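Local coordinates for protein aspartokinase (Clostridium acetobutylicum, PDB 3TVI) that probably catalyses the ATP-dependent phosphorylation of L-aspartate to 4-phospho-L-aspartate, the first step toward threonine and methionine, and binds lysine in its regulatory ACT region, at residues Phe314-Leu322 and Met332-Ile343. Residues are numbered along the deposited sequence; the frame is centred on the assembly and turned at random.
Sequences FCRKILSIL and MPSGVDSVSLVI. With LYS (lysine), chain O.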
ATOM      1  N   PHE B 314      -6.779  -3.455 -11.392  1.00 99.39           N
ATOM      2  CA  PHE B 314      -6.185  -4.674 -10.846  1.00 97.56           C
ATOM      3  C   PHE B 314      -6.237  -4.664  -9.327  1.00 94.13           C
ATOM      4  O   PHE B 314      -6.718  -5.614  -8.718  1.00 91.11           O
ATOM      5  CB  PHE B 314      -4.733  -4.837 -11.296  1.00 98.00           C
ATOM      6  CG  PHE B 314      -4.135  -6.174 -10.940  1.00 98.59           C
ATOM      7  CD1 PHE B 314      -4.208  -7.240 -11.827  1.00100.77           C
ATOM      8  CD2 PHE B 314      -3.506  -6.370  -9.719  1.00 97.91           C
ATOM      9  CE1 PHE B 314      -3.657  -8.471 -11.507  1.00101.16           C
ATOM     10  CE2 PHE B 314      -2.957  -7.599  -9.391  1.00 98.23           C
ATOM     11  CZ  PHE B 314      -3.032  -8.652 -10.286  1.00100.21           C
ATOM     12  N   CYS B 315      -5.736  -3.585  -8.730  1.00 93.17           N
ATOM     13  CA  CYS B 315      -5.780  -3.418  -7.276  1.00 94.22           C
ATOM     14  C   CYS B 315      -7.195  -3.113  -6.774  1.00 94.22           C
ATOM     15  O   CYS B 315      -7.598  -3.629  -5.730  1.00 92.06           O
ATOM     16  CB  CYS B 315      -4.804  -2.330  -6.811  1.00 94.73           C
ATOM     17  SG  CYS B 315      -3.064  -2.825  -6.838  1.00 96.62           S
ATOM     18  N   ARG B 316      -7.946  -2.293  -7.515  1.00 94.33           N
ATOM     19  CA  ARG B 316      -9.331  -1.970  -7.140  1.00 93.50           C
ATOM     20  C   ARG B 316     -10.149  -3.237  -6.949  1.00 94.08           C
ATOM     21  O   ARG B 316     -10.890  -3.365  -5.977  1.00 91.71           O
ATOM     22  CB  ARG B 316     -10.000  -1.067  -8.180  1.00 94.46           C
ATOM     23  N   LYS B 317      -9.992  -4.179  -7.877  1.00 95.98           N
ATOM     24  CA  LYS B 317     -10.602  -5.495  -7.745  1.00 97.41           C
ATOM     25  C   LYS B 317     -10.121  -6.182  -6.468  1.00 95.75           C
ATOM     26  O   LYS B 317     -10.906  -6.805  -5.753  1.00 94.15           O
ATOM     27  N   ILE B 318      -8.828  -6.045  -6.184  1.00 94.83           N
ATOM     28  CA  ILE B 318      -8.193  -6.757  -5.074  1.00 94.33           C
ATOM     29  C   ILE B 318      -8.751  -6.380  -3.707  1.00 93.81           C
ATOM     30  O   ILE B 318      -8.897  -7.244  -2.848  1.00 96.33           O
ATOM     31  CB  ILE B 318      -6.658  -6.572  -5.082  1.00 92.37           C
ATOM     32  CG1 ILE B 318      -6.059  -7.356  -6.251  1.00 93.45           C
ATOM     33  CG2 ILE B 318      -6.049  -7.043  -3.769  1.00 90.03           C
ATOM     34  CD1 ILE B 318      -4.658  -6.938  -6.636  1.00 93.55           C
ATOM     35  N   LEU B 319      -9.070  -5.106  -3.505  1.00 91.43           N
ATOM     36  CA  LEU B 319      -9.594  -4.665  -2.206  1.00 90.30           C
ATOM     37  C   LEU B 319     -11.118  -4.520  -2.219  1.00 91.27           C
ATOM     38  O   LEU B 319     -11.733  -4.399  -1.161  1.00 91.37           O
ATOM     39  CB  LEU B 319      -8.887  -3.399  -1.681  1.00 87.35           C
ATOM     40  CG  LEU B 319      -8.165  -2.457  -2.645  1.00 86.38           C
ATOM     41  CD1 LEU B 319      -9.170  -1.641  -3.434  1.00 86.79           C
ATOM     42  CD2 LEU B 319      -7.206  -1.548  -1.895  1.00 85.28           C
ATOM     43  N   SER B 320     -11.721  -4.554  -3.408  1.00 91.33           N
ATOM     44  CA  SER B 320     -13.161  -4.793  -3.526  1.00 91.83           C
ATOM     45  C   SER B 320     -13.489  -6.162  -2.919  1.00 92.49           C
ATOM     46  O   SER B 320     -14.581  -6.378  -2.389  1.00 92.21           O
ATOM     47  CB  SER B 320     -13.606  -4.764  -4.991  1.00 92.39           C
ATOM     48  OG  SER B 320     -13.179  -3.585  -5.647  1.00 90.02           O
ATOM     49  N   ILE B 321     -12.526  -7.078  -3.018  1.00 92.56           N
ATOM     50  CA  ILE B 321     -12.626  -8.413  -2.432  1.00 93.66           C
ATOM     51  C   ILE B 321     -12.456  -8.367  -0.915  1.00 94.20           C
ATOM     52  O   ILE B 321     -13.166  -9.061  -0.186  1.00 95.72           O
ATOM     53  CB  ILE B 321     -11.572  -9.362  -3.047  1.00 93.17           C
ATOM     54  CG1 ILE B 321     -11.888  -9.610  -4.528  1.00 93.89           C
ATOM     55  CG2 ILE B 321     -11.518 -10.681  -2.288  1.00 93.05           C
ATOM     56  CD1 ILE B 321     -10.678  -9.933  -5.367  1.00 93.20           C
ATOM     57  N   LEU B 322     -11.515  -7.553  -0.443  1.00 94.83           N
ATOM     58  CA  LEU B 322     -11.281  -7.402   0.998  1.00 94.06           C
ATOM     59  C   LEU B 322     -12.426  -6.658   1.678  1.00 92.94           C
ATOM     60  O   LEU B 322     -12.688  -6.862   2.861  1.00 92.02           O
ATOM     61  CB  LEU B 322      -9.955  -6.683   1.266  1.00 92.49           C
ATOM     62  CG  LEU B 322      -8.701  -7.561   1.242  1.00 90.52           C
ATOM     63  CD1 LEU B 322      -8.543  -8.279  -0.085  1.00 90.67           C
ATOM     64  CD2 LEU B 322      -7.476  -6.712   1.533  1.00 90.03           C
HETATM   65  N   MSE B 332      -0.591  -1.416   1.304  1.00 67.76           N
HETATM   66  CA  MSE B 332      -0.553  -2.073  -0.001  1.00 67.89           C
HETATM   67  C   MSE B 332       0.766  -1.729  -0.650  1.00 66.24           C
HETATM   68  O   MSE B 332       0.818  -0.984  -1.633  1.00 64.67           O
HETATM   69  CB  MSE B 332      -1.760  -1.654  -0.853  1.00 67.54           C
HETATM   70  CG  MSE B 332      -1.835  -2.435  -2.164  1.00 67.30           C
HETATM   71 SE   MSE B 332      -3.200  -1.696  -3.361  0.35 66.37          SE
HETATM   72  CE  MSE B 332      -4.502  -3.121  -3.010  1.00 68.85           C
ATOM     73  N   PRO B 333       1.866  -2.266  -0.107  1.00 66.35           N
ATOM     74  CA  PRO B 333       3.133  -1.981  -0.758  1.00 67.88           C
ATOM     75  C   PRO B 333       3.139  -2.586  -2.152  1.00 70.34           C
ATOM     76  O   PRO B 333       2.552  -3.647  -2.363  1.00 74.46           O
ATOM     77  CB  PRO B 333       4.172  -2.670   0.139  1.00 67.77           C
ATOM     78  CG  PRO B 333       3.435  -3.179   1.335  1.00 67.40           C
ATOM     79  CD  PRO B 333       2.001  -3.291   0.938  1.00 67.58           C
ATOM     80  N   SER B 334       3.773  -1.907  -3.098  1.00 70.63           N
ATOM     81  CA  SER B 334       3.826  -2.394  -4.465  1.00 71.60           C
ATOM     82  C   SER B 334       5.238  -2.302  -5.009  1.00 71.97           C
ATOM     83  O   SER B 334       6.094  -1.610  -4.449  1.00 70.58           O
ATOM     84  CB  SER B 334       2.858  -1.620  -5.354  1.00 72.94           C
ATOM     85  OG  SER B 334       3.116  -0.235  -5.292  1.00 73.58           O
ATOM     86  N   GLY B 335       5.471  -3.038  -6.091  1.00 72.61           N
ATOM     87  CA  GLY B 335       6.772  -3.095  -6.730  1.00 71.99           C
ATOM     88  C   GLY B 335       6.661  -2.583  -8.148  1.00 74.37           C
ATOM     89  O   GLY B 335       5.967  -1.588  -8.408  1.00 76.64           O
ATOM     90  N   VAL B 336       7.337  -3.268  -9.067  1.00 74.85           N
ATOM     91  CA  VAL B 336       7.317  -2.891 -10.473  1.00 74.96           C
ATOM     92  C   VAL B 336       6.234  -3.691 -11.219  1.00 76.52           C
ATOM     93  O   VAL B 336       5.332  -3.094 -11.826  1.00 79.07           O
ATOM     94  CB  VAL B 336       8.717  -3.027 -11.096  1.00 73.97           C
ATOM     95  CG1 VAL B 336       8.743  -2.450 -12.503  1.00 74.03           C
ATOM     96  CG2 VAL B 336       9.724  -2.303 -10.219  1.00 71.17           C
ATOM     97  N   ASP B 337       6.289  -5.020 -11.154  1.00 74.20           N
ATOM     98  CA  ASP B 337       5.169  -5.836 -11.642  1.00 76.83           C
ATOM     99  C   ASP B 337       4.638  -6.736 -10.527  1.00 74.87           C
ATOM    100  O   ASP B 337       4.180  -7.847 -10.772  1.00 75.07           O
ATOM    101  CB  ASP B 337       5.570  -6.644 -12.890  1.00 81.54           C
ATOM    102  CG  ASP B 337       5.472  -5.828 -14.199  1.00 86.34           C
ATOM    103  OD1 ASP B 337       4.826  -4.750 -14.206  1.00 87.46           O
ATOM    104  OD2 ASP B 337       6.036  -6.280 -15.231  1.00 87.93           O
ATOM    105  N   SER B 338       4.687  -6.229  -9.298  1.00 73.26           N
ATOM    106  CA  SER B 338       4.180  -6.946  -8.136  1.00 71.94           C
ATOM    107  C   SER B 338       3.502  -6.005  -7.148  1.00 71.47           C
ATOM    108  O   SER B 338       3.659  -4.787  -7.213  1.00 69.03           O
ATOM    109  CB  SER B 338       5.310  -7.693  -7.429  1.00 70.99           C
ATOM    110  OG  SER B 338       6.383  -6.825  -7.096  1.00 69.14           O
ATOM    111  N   VAL B 339       2.743  -6.603  -6.237  1.00 74.56           N
ATOM    112  CA  VAL B 339       2.083  -5.879  -5.162  1.00 75.47           C
ATOM    113  C   VAL B 339       1.824  -6.810  -3.985  1.00 76.08           C
ATOM    114  O   VAL B 339       1.652  -8.015  -4.158  1.00 77.87           O
ATOM    115  CB  VAL B 339       0.745  -5.271  -5.620  1.00 76.76           C
ATOM    116  CG1 VAL B 339      -0.277  -6.368  -5.895  1.00 77.91           C
ATOM    117  CG2 VAL B 339       0.224  -4.296  -4.572  1.00 75.27           C
ATOM    118  N   SER B 340       1.806  -6.238  -2.789  1.00 77.19           N
ATOM    119  CA  SER B 340       1.518  -6.978  -1.575  1.00 78.77           C
ATOM    120  C   SER B 340       0.293  -6.415  -0.884  1.00 80.80           C
ATOM    121  O   SER B 340      -0.244  -5.376  -1.278  1.00 80.12           O
ATOM    122  CB  SER B 340       2.708  -6.904  -0.625  1.00 78.54           C
ATOM    123  OG  SER B 340       3.614  -7.950  -0.902  1.00 83.38           O
ATOM    124  N   LEU B 341      -0.146  -7.134   0.144  1.00 81.53           N
ATOM    125  CA  LEU B 341      -1.144  -6.651   1.080  1.00 81.31           C
ATOM    126  C   LEU B 341      -0.679  -7.048   2.475  1.00 80.02           C
ATOM    127  O   LEU B 341      -0.501  -8.230   2.746  1.00 80.65           O
ATOM    128  CB  LEU B 341      -2.516  -7.264   0.769  1.00 83.15           C
ATOM    129  CG  LEU B 341      -3.638  -6.359   0.234  1.00 83.64           C
ATOM    130  CD1 LEU B 341      -3.154  -5.366  -0.805  1.00 81.90           C
ATOM    131  CD2 LEU B 341      -4.758  -7.215  -0.342  1.00 86.44           C
ATOM    132  N   VAL B 342      -0.453  -6.059   3.339  1.00 79.91           N
ATOM    133  CA  VAL B 342      -0.119  -6.315   4.742  1.00 79.85           C
ATOM    134  C   VAL B 342      -1.391  -6.292   5.570  1.00 80.32           C
ATOM    135  O   VAL B 342      -2.082  -5.273   5.605  1.00 80.64           O
ATOM    136  CB  VAL B 342       0.823  -5.247   5.310  1.00 77.74           C
ATOM    137  CG1 VAL B 342       1.055  -5.496   6.793  1.00 75.78           C
ATOM    138  CG2 VAL B 342       2.135  -5.232   4.535  1.00 77.21           C
ATOM    139  N   ILE B 343      -1.690  -7.409   6.235  1.00 80.79           N
ATOM    140  CA  ILE B 343      -2.959  -7.576   6.952  1.00 82.09           C
ATOM    141  C   ILE B 343      -2.739  -8.159   8.346  1.00 84.84           C
ATOM    142  O   ILE B 343      -2.009  -9.141   8.500  1.00 85.97           O
ATOM    143  CB  ILE B 343      -3.912  -8.505   6.176  1.00 81.54           C
ATOM    144  CG1 ILE B 343      -4.243  -7.917   4.800  1.00 80.67           C
ATOM    145  CG2 ILE B 343      -5.191  -8.725   6.965  1.00 82.33           C
ATOM    146  CD1 ILE B 343      -4.815  -8.917   3.823  1.00 80.70           C
TER
HETATM  147  N   LYS O 502      -1.604  -0.235 -12.205  0.50 60.07           N
HETATM  148  CA  LYS O 502      -2.336  -1.133 -11.317  0.50 59.73           C
HETATM  149  C   LYS O 502      -3.743  -0.609 -11.092  0.50 58.16           C
HETATM  150  O   LYS O 502      -4.086   0.510 -11.481  0.50 56.92           O
HETATM  151  CB  LYS O 502      -1.598  -1.287  -9.980  0.50 58.94           C
HETATM  152  CG  LYS O 502      -0.117  -1.587 -10.152  0.50 59.22           C
HETATM  153  CD  LYS O 502       0.597  -1.855  -8.840  0.50 58.75           C
HETATM  154  CE  LYS O 502       1.983  -2.439  -9.097  0.50 58.84           C
HETATM  155  NZ  LYS O 502       2.874  -1.513  -9.852  0.50 58.21           N
HETATM  156  OXT LYS O 502      -4.569  -1.309 -10.518  0.50 58.94           O
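Segment 314-322, on helix 314-323, packs against segment 332-343, with the CA atoms of Cys-315 and Val-339 8.5 Å apart and those of Leu-319 and Leu-341 at 9.3 Å. The space between is filled by apolar side chains from one helix face, Cys-315, Ile-318, Leu-319 and Leu-322. Met-332, a selenomethionine, rises from the loop before strand 338-344; with CG anti to its backbone N (chi1 -174°) the chain extends to the helix, where its SE lies 3.7 Å from Cys-315 SG, then bends at its last torsion so that the terminal CE meets Leu-319 CD2, the two side chains crossing nearly at right angles. Farther along, Leu-341 CD2 is shared, touching Ile-318 CG2 at 3.7 Å and meeting Leu-322 tip to tip, while Ile-343 CD1 packs on Leu-322 CD2 at 4.1 Å. This is helix-on-sheet packing of an ACT domain: within this chain, strand 338-344 is outermost in the antiparallel sheet, beside strand 291-304, and helix 352-362 covers Ile-318 and Ile-321. At the helix start the layers part around bound lysine, whose OXT accepts a nearly straight hydrogen bond from Cys-315 N (3.1 Å, 176°), consistent with a carboxylate favoured by the helix N-terminus. The ligand's aliphatic chain passes Cys-315 SG and Ser-334 CB; NZ bonds weakly to Gly-335 O (3.4 Å), and Phe-329 O of the second subunit also hydrogen-bonds the ligand.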